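2-dehydropantoate 2-reductase (Geobacter metallireducens, PDB 3HN2) probably catalyses the NADPH-dependent reduction of ketopantoate (2-dehydropantoate) to pantoate, a step of pantothenate biosynthesis. Local coordinates at residues V93-L102 with F116-A126; Q103-A111 with E270-Y281. One frame throughout, in Å; residues are numbered along the deposited sequence.

Contact 1 (V93-L102 with F116-A126); sequences VEEGTQILTL and FGAERIIGGVA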
loop_
_atom_site.group_PDB
_atom_site.type_symbol
_atom_site.label_atom_id
_atom_site.label_comp_id
_atom_site.label_asym_id
_atom_site.label_seq_id
_atom_site.Cartn_x
_atom_site.Cartn_y
_atom_site.Cartn_z
ATOM N N VAL A 93 -37.962 1.075 -6.083
ATOM C CA VAL A 93 -37.869 0.270 -7.301
ATOM C C VAL A 93 -39.044 0.491 -8.262
ATOM O O VAL A 93 -40.207 0.275 -7.914
ATOM C CB VAL A 93 -37.686 -1.243 -6.963
ATOM C CG1 VAL A 93 -37.769 -2.118 -8.210
ATOM C CG2 VAL A 93 -36.357 -1.473 -6.252
ATOM N N GLU A 94 -38.714 0.953 -9.464
ATOM C CA GLU A 94 -39.648 1.025 -10.584
ATOM C C GLU A 94 -39.035 0.190 -11.710
ATOM O O GLU A 94 -37.867 -0.190 -11.623
ATOM C CB GLU A 94 -39.857 2.488 -11.009
ATOM C CG GLU A 94 -40.970 2.752 -12.042
ATOM C CD GLU A 94 -42.283 2.044 -11.724
ATOM O OE1 GLU A 94 -42.894 2.347 -10.675
ATOM O OE2 GLU A 94 -42.707 1.192 -12.533
ATOM N N GLU A 95 -39.822 -0.120 -12.740
ATOM C CA GLU A 95 -39.327 -0.809 -13.929
ATOM C C GLU A 95 -38.202 -0.002 -14.581
ATOM O O GLU A 95 -38.439 1.063 -15.155
ATOM C CB GLU A 95 -40.472 -1.041 -14.921
ATOM C CG GLU A 95 -40.074 -1.767 -16.204
ATOM C CD GLU A 95 -41.063 -1.547 -17.336
ATOM O OE1 GLU A 95 -41.784 -0.524 -17.316
ATOM O OE2 GLU A 95 -41.115 -2.395 -18.252
ATOM N N GLY A 96 -36.976 -0.507 -14.460
ATOM C CA GLY A 96 -35.802 0.184 -14.986
ATOM C C GLY A 96 -34.808 0.628 -13.927
ATOM O O GLY A 96 -33.675 0.986 -14.255
ATOM N N THR A 97 -35.237 0.624 -12.663
ATOM C CA THR A 97 -34.354 0.905 -11.534
ATOM C C THR A 97 -33.319 -0.206 -11.461
ATOM O O THR A 97 -33.648 -1.382 -11.637
ATOM C CB THR A 97 -35.125 0.954 -10.184
ATOM O OG1 THR A 97 -36.246 1.837 -10.296
ATOM C CG2 THR A 97 -34.228 1.423 -9.029
ATOM N N GLN A 98 -32.068 0.176 -11.233
ATOM C CA GLN A 98 -31.003 -0.795 -11.050
ATOM C C GLN A 98 -30.319 -0.641 -9.694
ATOM O O GLN A 98 -30.174 0.467 -9.178
ATOM C CB GLN A 98 -30.010 -0.754 -12.213
ATOM C CG GLN A 98 -29.775 0.618 -12.809
ATOM C CD GLN A 98 -29.277 0.546 -14.237
ATOM O OE1 GLN A 98 -28.474 -0.321 -14.588
ATOM N NE2 GLN A 98 -29.754 1.461 -15.076
ATOM N N ILE A 99 -29.923 -1.771 -9.118
ATOM C CA ILE A 99 -29.458 -1.815 -7.739
ATOM C C ILE A 99 -27.960 -2.134 -7.674
ATOM O O ILE A 99 -27.509 -3.169 -8.168
ATOM C CB ILE A 99 -30.295 -2.820 -6.907
ATOM C CG1 ILE A 99 -31.794 -2.543 -7.094
ATOM C CG2 ILE A 99 -29.923 -2.740 -5.440
ATOM C CD1 ILE A 99 -32.711 -3.703 -6.776
ATOM N N LEU A 100 -27.198 -1.223 -7.076
ATOM C CA LEU A 100 -25.747 -1.360 -6.988
ATOM C C LEU A 100 -25.323 -1.671 -5.562
ATOM O O LEU A 100 -25.507 -0.856 -4.656
ATOM C CB LEU A 100 -25.054 -0.092 -7.505
ATOM C CG LEU A 100 -23.533 0.123 -7.432
ATOM C CD1 LEU A 100 -22.758 -1.064 -7.945
ATOM C CD2 LEU A 100 -23.167 1.350 -8.246
ATOM N N THR A 101 -24.761 -2.859 -5.370
ATOM C CA THR A 101 -24.294 -3.271 -4.054
ATOM C C THR A 101 -22.766 -3.068 -3.896
ATOM O O THR A 101 -21.971 -3.473 -4.755
ATOM C CB THR A 101 -24.792 -4.703 -3.713
ATOM O OG1 THR A 101 -24.815 -4.890 -2.297
ATOM C CG2 THR A 101 -23.958 -5.782 -4.365
ATOM N N LEU A 102 -22.375 -2.399 -2.815
ATOM C CA LEU A 102 -20.961 -2.089 -2.551
ATOM C C LEU A 102 -20.483 -2.654 -1.221
ATOM O O LEU A 102 -19.357 -2.398 -0.789
ATOM C CB LEU A 102 -20.730 -0.579 -2.561
ATOM C CG LEU A 102 -20.601 0.174 -3.883
ATOM C CD1 LEU A 102 -20.621 1.659 -3.611
ATOM C CD2 LEU A 102 -19.332 -0.206 -4.605
ATOM N N PHE A 116 -35.533 -8.875 -5.971
ATOM C CA PHE A 116 -35.990 -7.860 -6.929
ATOM C C PHE A 116 -35.939 -8.265 -8.403
ATOM O O PHE A 116 -36.881 -8.006 -9.152
ATOM C CB PHE A 116 -35.237 -6.542 -6.714
ATOM C CG PHE A 116 -35.401 -5.977 -5.333
ATOM C CD1 PHE A 116 -36.601 -5.383 -4.947
ATOM C CD2 PHE A 116 -34.361 -6.052 -4.406
ATOM C CE1 PHE A 116 -36.763 -4.863 -3.666
ATOM C CE2 PHE A 116 -34.510 -5.534 -3.119
ATOM C CZ PHE A 116 -35.717 -4.943 -2.749
ATOM N N GLY A 117 -34.839 -8.891 -8.811
ATOM C CA GLY A 117 -34.641 -9.288 -10.202
ATOM C C GLY A 117 -33.170 -9.258 -10.548
ATOM O O GLY A 117 -32.488 -8.264 -10.291
ATOM N N ALA A 118 -32.682 -10.349 -11.135
ATOM C CA ALA A 118 -31.254 -10.528 -11.405
ATOM C C ALA A 118 -30.690 -9.581 -12.468
ATOM O O ALA A 118 -29.503 -9.269 -12.449
ATOM C CB ALA A 118 -30.958 -11.980 -11.760
ATOM N N GLU A 119 -31.540 -9.115 -13.380
ATOM C CA GLU A 119 -31.109 -8.176 -14.416
ATOM C C GLU A 119 -31.088 -6.716 -13.940
ATOM O O GLU A 119 -30.835 -5.807 -14.732
ATOM C CB GLU A 119 -31.941 -8.332 -15.701
ATOM C CG GLU A 119 -33.424 -7.998 -15.580
ATOM C CD GLU A 119 -34.259 -9.184 -15.136
ATOM O OE1 GLU A 119 -34.180 -9.564 -13.948
ATOM O OE2 GLU A 119 -35.002 -9.731 -15.975
ATOM N N ARG A 120 -31.350 -6.503 -12.650
ATOM C CA ARG A 120 -31.262 -5.176 -12.035
ATOM C C ARG A 120 -29.961 -5.016 -11.248
ATOM O O ARG A 120 -29.564 -3.899 -10.924
ATOM C CB ARG A 120 -32.444 -4.921 -11.085
ATOM C CG ARG A 120 -33.797 -5.455 -11.544
ATOM C CD ARG A 120 -34.890 -5.126 -10.533
ATOM N NE ARG A 120 -35.611 -3.907 -10.892
ATOM C CZ ARG A 120 -36.864 -3.874 -11.342
ATOM N NH1 ARG A 120 -37.425 -2.715 -11.647
ATOM N NH2 ARG A 120 -37.566 -4.992 -11.480
ATOM N N ILE A 121 -29.297 -6.130 -10.953
ATOM C CA ILE A 121 -28.239 -6.147 -9.939
ATOM C C ILE A 121 -26.852 -5.874 -10.511
ATOM O O ILE A 121 -26.429 -6.501 -11.480
ATOM C CB ILE A 121 -28.268 -7.468 -9.108
ATOM C CG1 ILE A 121 -29.679 -7.742 -8.570
ATOM C CG2 ILE A 121 -27.258 -7.447 -7.959
ATOM C CD1 ILE A 121 -30.325 -6.600 -7.767
ATOM N N ILE A 122 -26.159 -4.918 -9.899
ATOM C CA ILE A 122 -24.780 -4.599 -10.247
ATOM C C ILE A 122 -23.901 -4.727 -8.992
ATOM O O ILE A 122 -24.199 -4.168 -7.932
ATOM C CB ILE A 122 -24.645 -3.192 -10.913
ATOM C CG1 ILE A 122 -25.332 -3.158 -12.278
ATOM C CG2 ILE A 122 -23.186 -2.813 -11.133
ATOM C CD1 ILE A 122 -26.720 -2.559 -12.273
ATOM N N GLY A 123 -22.832 -5.495 -9.114
ATOM C CA GLY A 123 -21.907 -5.664 -8.017
ATOM C C GLY A 123 -20.723 -4.736 -8.154
ATOM O O GLY A 123 -20.100 -4.650 -9.220
ATOM N N GLY A 124 -20.428 -4.030 -7.073
ATOM C CA GLY A 124 -19.246 -3.186 -7.009
ATOM C C GLY A 124 -18.355 -3.620 -5.866
ATOM O O GLY A 124 -18.723 -3.479 -4.698
ATOM N N VAL A 125 -17.198 -4.187 -6.194
ATOM C CA VAL A 125 -16.167 -4.414 -5.174
ATOM C C VAL A 125 -15.392 -3.116 -5.017
ATOM O O VAL A 125 -14.708 -2.667 -5.939
ATOM C CB VAL A 125 -15.269 -5.676 -5.435
ATOM C CG1 VAL A 125 -15.034 -5.897 -6.894
ATOM C CG2 VAL A 125 -13.937 -5.598 -4.675
ATOM N N ALA A 126 -15.567 -2.489 -3.858
ATOM C CA ALA A 126 -14.926 -1.221 -3.536
ATOM C C ALA A 126 -13.791 -1.446 -2.554
ATOM O O ALA A 126 -13.874 -2.323 -1.696
ATOM C CB ALA A 126 -15.941 -0.264 -2.949
HETATM O O HOH W 1 -17.379 -3.672 -2.150
#
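Ile-99 and Thr-101 bond along the parallel strand 121-129 through four backbone hydrogen bonds. Ile-99 N donates to Arg-120 O, and Ile-99 O accepts from Ile-122 N at 2.8 Å. Thr-101 repeats the pattern: its N meets Ile-122 O and its O takes Gly-124 N. Beyond the ladder a water bridges the chains. It donates to Leu-102 O and Gly-124 O and accepts from Ala-126 N.

Arg-120 makes the polar side-chain contact. Its chain bends at chi3 (96°) and brings the guanidinium to the turn 94-97. NE donates to Thr-97 O at 3.3 Å; the oxygen lies somewhat out of the guanidinium plane. NH1 lies 2.6 Å from Glu-94 O, at the guanidinium edge, but the bond is bent and weak. Val-93 CG1 sits over one guanidinium face, 3.5 Å from Arg-120 NH1.

These strands are the two arms of a right-handed beta-alpha-beta crossover through helix 108-115, within the Rossmann-type domain. On the other flank, strand 98-101 pairs with strand 72-75.

Apolar contacts line both faces. On one, Ile-99 CD1 reaches Phe-116 CD2 at 3.7 Å, the side chains crossing at about a right angle. Ile-121 CD1 meets Ile-99 CB on the same face, which helix 108-115 covers. On the other, Leu-100 CD1 touches Ile-122 CG2 at 3.7 Å. With CG anti to N (chi1 175°) and chi2 at 49°, Leu-100 CD1 swings toward the neighbouring strand. Beyond the end of strand 98-101, Leu-102 CD2 lies against Ala-126 CB and 3.3 Å from Gly-124 O. A side chain on Gly-124 would clash with that methyl.

Contact 2 (Q103-A111 with E270-Y281); sequences QNGLGNEEA and EIAAIFRTPLAY
Asn-104 meets helix 271-284 near its start. Its backbone O lies 3.5 Å from Ala-273 CB and also accepts a hydrogen bond from Asn-108 ND2. Its amide ND2 is 3.7 Å from Glu-270 OE2; Glu-270 OE1 is bonded to Thr-79. Gly-105 follows with positive phi, its CA 3.4 Å from Ala-273 O. A side chain there would run into the helix backbone. Leu-106 N then donates to that same Ala-273 O at 3.2 Å, from above the carbonyl plane. The carbonyl lies in a wider pi-type turn, 272-276. Leu-106 CB points toward the helix, and the side chain crosses Pro-278 and Tyr-281 obliquely: CB faces Thr-277 CG2, and CD1 touches Pro-278 CG and, at 3.6 Å, Tyr-281 CD2. Thr-277 OG1 is turned to donate to Ala-272 O, while CG2, opposite the backbone N, faces the loop. A serine in place of Thr-277 would probably open a gap beside Leu-106 CB. Gly-107, with positive phi, holds the N-cap position of helix 108-115. Glu-110 OE1 comes within 3.5 Å of Tyr-281 OH. The contact joins the loop after strand 98-101 to the C-terminal helical domain, with helix 179-200 touching Asn-104, Leu-106, Phe-275 and Pro-278.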
loop_
_atom_site.group_PDB
_atom_site.type_symbol
_atom_site.label_atom_id
_atom_site.label_comp_id
_atom_site.label_asym_id
_atom_site.label_seq_id
_atom_site.Cartn_x
_atom_site.Cartn_y
_atom_site.Cartn_z
ATOM N N GLN A 103 -21.350 -3.429 -0.581
ATOM C CA GLN A 103 -21.079 -4.008 0.727
ATOM C C GLN A 103 -20.120 -5.187 0.656
ATOM O O GLN A 103 -19.760 -5.646 -0.423
ATOM C CB GLN A 103 -22.392 -4.393 1.411
ATOM C CG GLN A 103 -23.610 -4.195 0.514
ATOM C CD GLN A 103 -24.871 -4.831 1.052
ATOM O OE1 GLN A 103 -25.472 -5.675 0.396
ATOM N NE2 GLN A 103 -25.281 -4.430 2.249
ATOM N N ASN A 104 -19.714 -5.673 1.823
ATOM C CA ASN A 104 -18.642 -6.658 1.927
ATOM C C ASN A 104 -19.108 -8.109 1.934
ATOM O O ASN A 104 -20.218 -8.417 2.361
ATOM C CB ASN A 104 -17.796 -6.376 3.173
ATOM C CG ASN A 104 -17.053 -5.059 3.086
ATOM O OD1 ASN A 104 -16.994 -4.431 2.026
ATOM N ND2 ASN A 104 -16.478 -4.635 4.205
ATOM N N GLY A 105 -18.237 -8.992 1.456
ATOM C CA GLY A 105 -18.484 -10.421 1.496
ATOM C C GLY A 105 -19.306 -10.889 0.323
ATOM O O GLY A 105 -19.296 -10.272 -0.739
ATOM N N LEU A 106 -20.031 -11.980 0.529
ATOM C CA LEU A 106 -20.789 -12.608 -0.531
ATOM C C LEU A 106 -22.287 -12.600 -0.276
ATOM O O LEU A 106 -22.758 -12.094 0.746
ATOM C CB LEU A 106 -20.345 -14.051 -0.688
ATOM C CG LEU A 106 -18.947 -14.389 -1.173
ATOM C CD1 LEU A 106 -18.857 -15.905 -1.272
ATOM C CD2 LEU A 106 -18.598 -13.753 -2.506
ATOM N N GLY A 107 -23.031 -13.161 -1.227
ATOM C CA GLY A 107 -24.459 -13.383 -1.064
ATOM C C GLY A 107 -25.324 -12.168 -1.322
ATOM O O GLY A 107 -26.519 -12.310 -1.580
ATOM N N ASN A 108 -24.719 -10.984 -1.244
ATOM C CA ASN A 108 -25.416 -9.711 -1.364
ATOM C C ASN A 108 -26.047 -9.536 -2.733
ATOM O O ASN A 108 -27.229 -9.182 -2.838
ATOM C CB ASN A 108 -24.465 -8.549 -1.066
ATOM C CG ASN A 108 -23.788 -8.676 0.295
ATOM O OD1 ASN A 108 -24.395 -9.127 1.268
ATOM N ND2 ASN A 108 -22.526 -8.275 0.365
ATOM N N GLU A 109 -25.266 -9.818 -3.775
ATOM C CA GLU A 109 -25.757 -9.751 -5.149
ATOM C C GLU A 109 -26.946 -10.680 -5.367
ATOM O O GLU A 109 -27.935 -10.291 -5.978
ATOM C CB GLU A 109 -24.650 -10.084 -6.150
ATOM C CG GLU A 109 -23.679 -8.944 -6.422
ATOM C CD GLU A 109 -22.462 -8.923 -5.470
ATOM O OE1 GLU A 109 -22.278 -9.843 -4.639
ATOM O OE2 GLU A 109 -21.671 -7.969 -5.565
ATOM N N GLU A 110 -26.836 -11.887 -4.824
ATOM C CA GLU A 110 -27.798 -12.962 -5.032
ATOM C C GLU A 110 -29.090 -12.763 -4.241
ATOM O O GLU A 110 -30.168 -13.127 -4.716
ATOM C CB GLU A 110 -27.163 -14.313 -4.671
ATOM C CG GLU A 110 -25.971 -14.726 -5.547
ATOM C CD GLU A 110 -24.604 -14.244 -5.025
ATOM O OE1 GLU A 110 -23.589 -14.915 -5.314
ATOM O OE2 GLU A 110 -24.534 -13.203 -4.335
ATOM N N ALA A 111 -28.968 -12.196 -3.038
ATOM C CA ALA A 111 -30.116 -11.929 -2.171
ATOM C C ALA A 111 -31.045 -10.922 -2.827
ATOM O O ALA A 111 -32.243 -11.176 -2.970
ATOM C CB ALA A 111 -29.660 -11.419 -0.816
ATOM N N GLU A 270 -19.539 -8.195 10.634
ATOM C CA GLU A 270 -20.029 -8.814 9.408
ATOM C C GLU A 270 -19.454 -10.222 9.193
ATOM O O GLU A 270 -18.948 -10.528 8.109
ATOM C CB GLU A 270 -19.712 -7.921 8.202
ATOM C CG GLU A 270 -20.101 -6.446 8.345
ATOM C CD GLU A 270 -20.004 -5.683 7.022
ATOM O OE1 GLU A 270 -20.894 -5.860 6.157
ATOM O OE2 GLU A 270 -19.044 -4.900 6.849
ATOM N N ILE A 271 -19.536 -11.072 10.220
ATOM C CA ILE A 271 -19.002 -12.439 10.165
ATOM C C ILE A 271 -19.728 -13.267 9.111
ATOM O O ILE A 271 -19.089 -13.984 8.339
ATOM C CB ILE A 271 -19.115 -13.175 11.535
ATOM C CG1 ILE A 271 -18.504 -12.350 12.672
ATOM C CG2 ILE A 271 -18.510 -14.594 11.467
ATOM C CD1 ILE A 271 -16.986 -12.274 12.655
ATOM N N ALA A 272 -21.058 -13.147 9.079
ATOM C CA ALA A 272 -21.905 -13.946 8.187
ATOM C C ALA A 272 -21.468 -13.839 6.728
ATOM O O ALA A 272 -21.126 -14.850 6.107
ATOM C CB ALA A 272 -23.358 -13.565 8.360
ATOM N N ALA A 273 -21.407 -12.615 6.210
ATOM C CA ALA A 273 -21.058 -12.373 4.804
ATOM C C ALA A 273 -19.576 -12.575 4.458
ATOM O O ALA A 273 -19.258 -13.144 3.412
ATOM C CB ALA A 273 -21.509 -10.988 4.388
ATOM N N ILE A 274 -18.675 -12.115 5.322
ATOM C CA ILE A 274 -17.238 -12.252 5.067
ATOM C C ILE A 274 -16.729 -13.696 5.255
ATOM O O ILE A 274 -15.913 -14.179 4.462
ATOM C CB ILE A 274 -16.403 -11.224 5.900
ATOM C CG1 ILE A 274 -16.792 -9.788 5.525
ATOM C CG2 ILE A 274 -14.904 -11.410 5.681
ATOM C CD1 ILE A 274 -16.400 -8.749 6.566
ATOM N N PHE A 275 -17.236 -14.391 6.275
ATOM C CA PHE A 275 -16.689 -15.696 6.664
ATOM C C PHE A 275 -17.620 -16.884 6.442
ATOM O O PHE A 275 -17.235 -17.853 5.790
ATOM C CB PHE A 275 -16.266 -15.686 8.132
ATOM C CG PHE A 275 -15.086 -14.819 8.426
ATOM C CD1 PHE A 275 -13.802 -15.353 8.424
ATOM C CD2 PHE A 275 -15.252 -13.479 8.752
ATOM C CE1 PHE A 275 -12.701 -14.558 8.728
ATOM C CE2 PHE A 275 -14.153 -12.672 9.047
ATOM C CZ PHE A 275 -12.878 -13.216 9.032
ATOM N N ARG A 276 -18.827 -16.827 7.000
ATOM C CA ARG A 276 -19.700 -18.010 7.019
ATOM C C ARG A 276 -20.292 -18.358 5.652
ATOM O O ARG A 276 -20.439 -19.538 5.329
ATOM C CB ARG A 276 -20.781 -17.909 8.102
ATOM C CG ARG A 276 -20.253 -18.074 9.530
ATOM C CD ARG A 276 -19.749 -19.495 9.779
ATOM N NE ARG A 276 -19.131 -19.665 11.093
ATOM C CZ ARG A 276 -18.372 -20.705 11.433
ATOM N NH1 ARG A 276 -18.146 -21.668 10.549
ATOM N NH2 ARG A 276 -17.837 -20.784 12.654
ATOM N N THR A 277 -20.589 -17.329 4.858
ATOM C CA THR A 277 -21.057 -17.493 3.470
ATOM C C THR A 277 -19.986 -18.094 2.530
ATOM O O THR A 277 -20.292 -19.056 1.819
ATOM C CB THR A 277 -21.671 -16.173 2.884
ATOM O OG1 THR A 277 -22.671 -15.662 3.775
ATOM C CG2 THR A 277 -22.294 -16.410 1.530
ATOM N N PRO A 278 -18.748 -17.529 2.493
ATOM C CA PRO A 278 -17.701 -18.219 1.732
ATOM C C PRO A 278 -17.404 -19.638 2.193
ATOM O O PRO A 278 -17.237 -20.516 1.344
ATOM C CB PRO A 278 -16.479 -17.322 1.938
ATOM C CG PRO A 278 -17.065 -15.991 2.088
ATOM C CD PRO A 278 -18.234 -16.242 2.991
ATOM N N LEU A 279 -17.352 -19.860 3.508
ATOM C CA LEU A 279 -17.148 -21.204 4.066
ATOM C C LEU A 279 -18.263 -22.139 3.609
ATOM O O LEU A 279 -17.988 -23.279 3.235
ATOM C CB LEU A 279 -17.045 -21.180 5.597
ATOM C CG LEU A 279 -15.694 -20.833 6.223
ATOM C CD1 LEU A 279 -15.841 -20.427 7.688
ATOM C CD2 LEU A 279 -14.717 -21.983 6.087
ATOM N N ALA A 280 -19.503 -21.641 3.632
ATOM C CA ALA A 280 -20.653 -22.335 3.027
ATOM C C ALA A 280 -20.406 -22.677 1.565
ATOM O O ALA A 280 -20.567 -23.834 1.172
ATOM C CB ALA A 280 -21.945 -21.512 3.169
ATOM N N TYR A 281 -19.987 -21.681 0.780
ATOM C CA TYR A 281 -19.715 -21.860 -0.654
ATOM C C TYR A 281 -18.620 -22.878 -0.959
ATOM O O TYR A 281 -18.700 -23.595 -1.956
ATOM C CB TYR A 281 -19.399 -20.521 -1.329
ATOM C CG TYR A 281 -20.613 -19.813 -1.898
ATOM C CD1 TYR A 281 -21.244 -20.279 -3.054
ATOM C CD2 TYR A 281 -21.129 -18.675 -1.285
ATOM C CE1 TYR A 281 -22.359 -19.630 -3.576
ATOM C CE2 TYR A 281 -22.241 -18.016 -1.800
ATOM C CZ TYR A 281 -22.850 -18.499 -2.942
ATOM O OH TYR A 281 -23.948 -17.843 -3.450
#

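Contact 1 runs directly into contact 2: strand 98-101 leads through the loop 103-107 to helix 108-115, which returns to strand 121-129. Their centres are about 17 Å apart, yet they touch. Glu-109 OE2 packs 3.4 Å from Gly-123 CA and also lies against Thr-101 CG2. Glu-109 OE2 also forms a salt bridge with Arg-183 of helix 179-200. Contact 1 lies within the Rossmann-type domain, joining two neighbouring strands of its sheet, and contact 2 ties that domain to the C-terminal one. The Leu-102 side chain comes near, without touching, Gly-9, Gly-11 and Gly-14, whose GxGxxG spacing is consistent with a dinucleotide-binding loop.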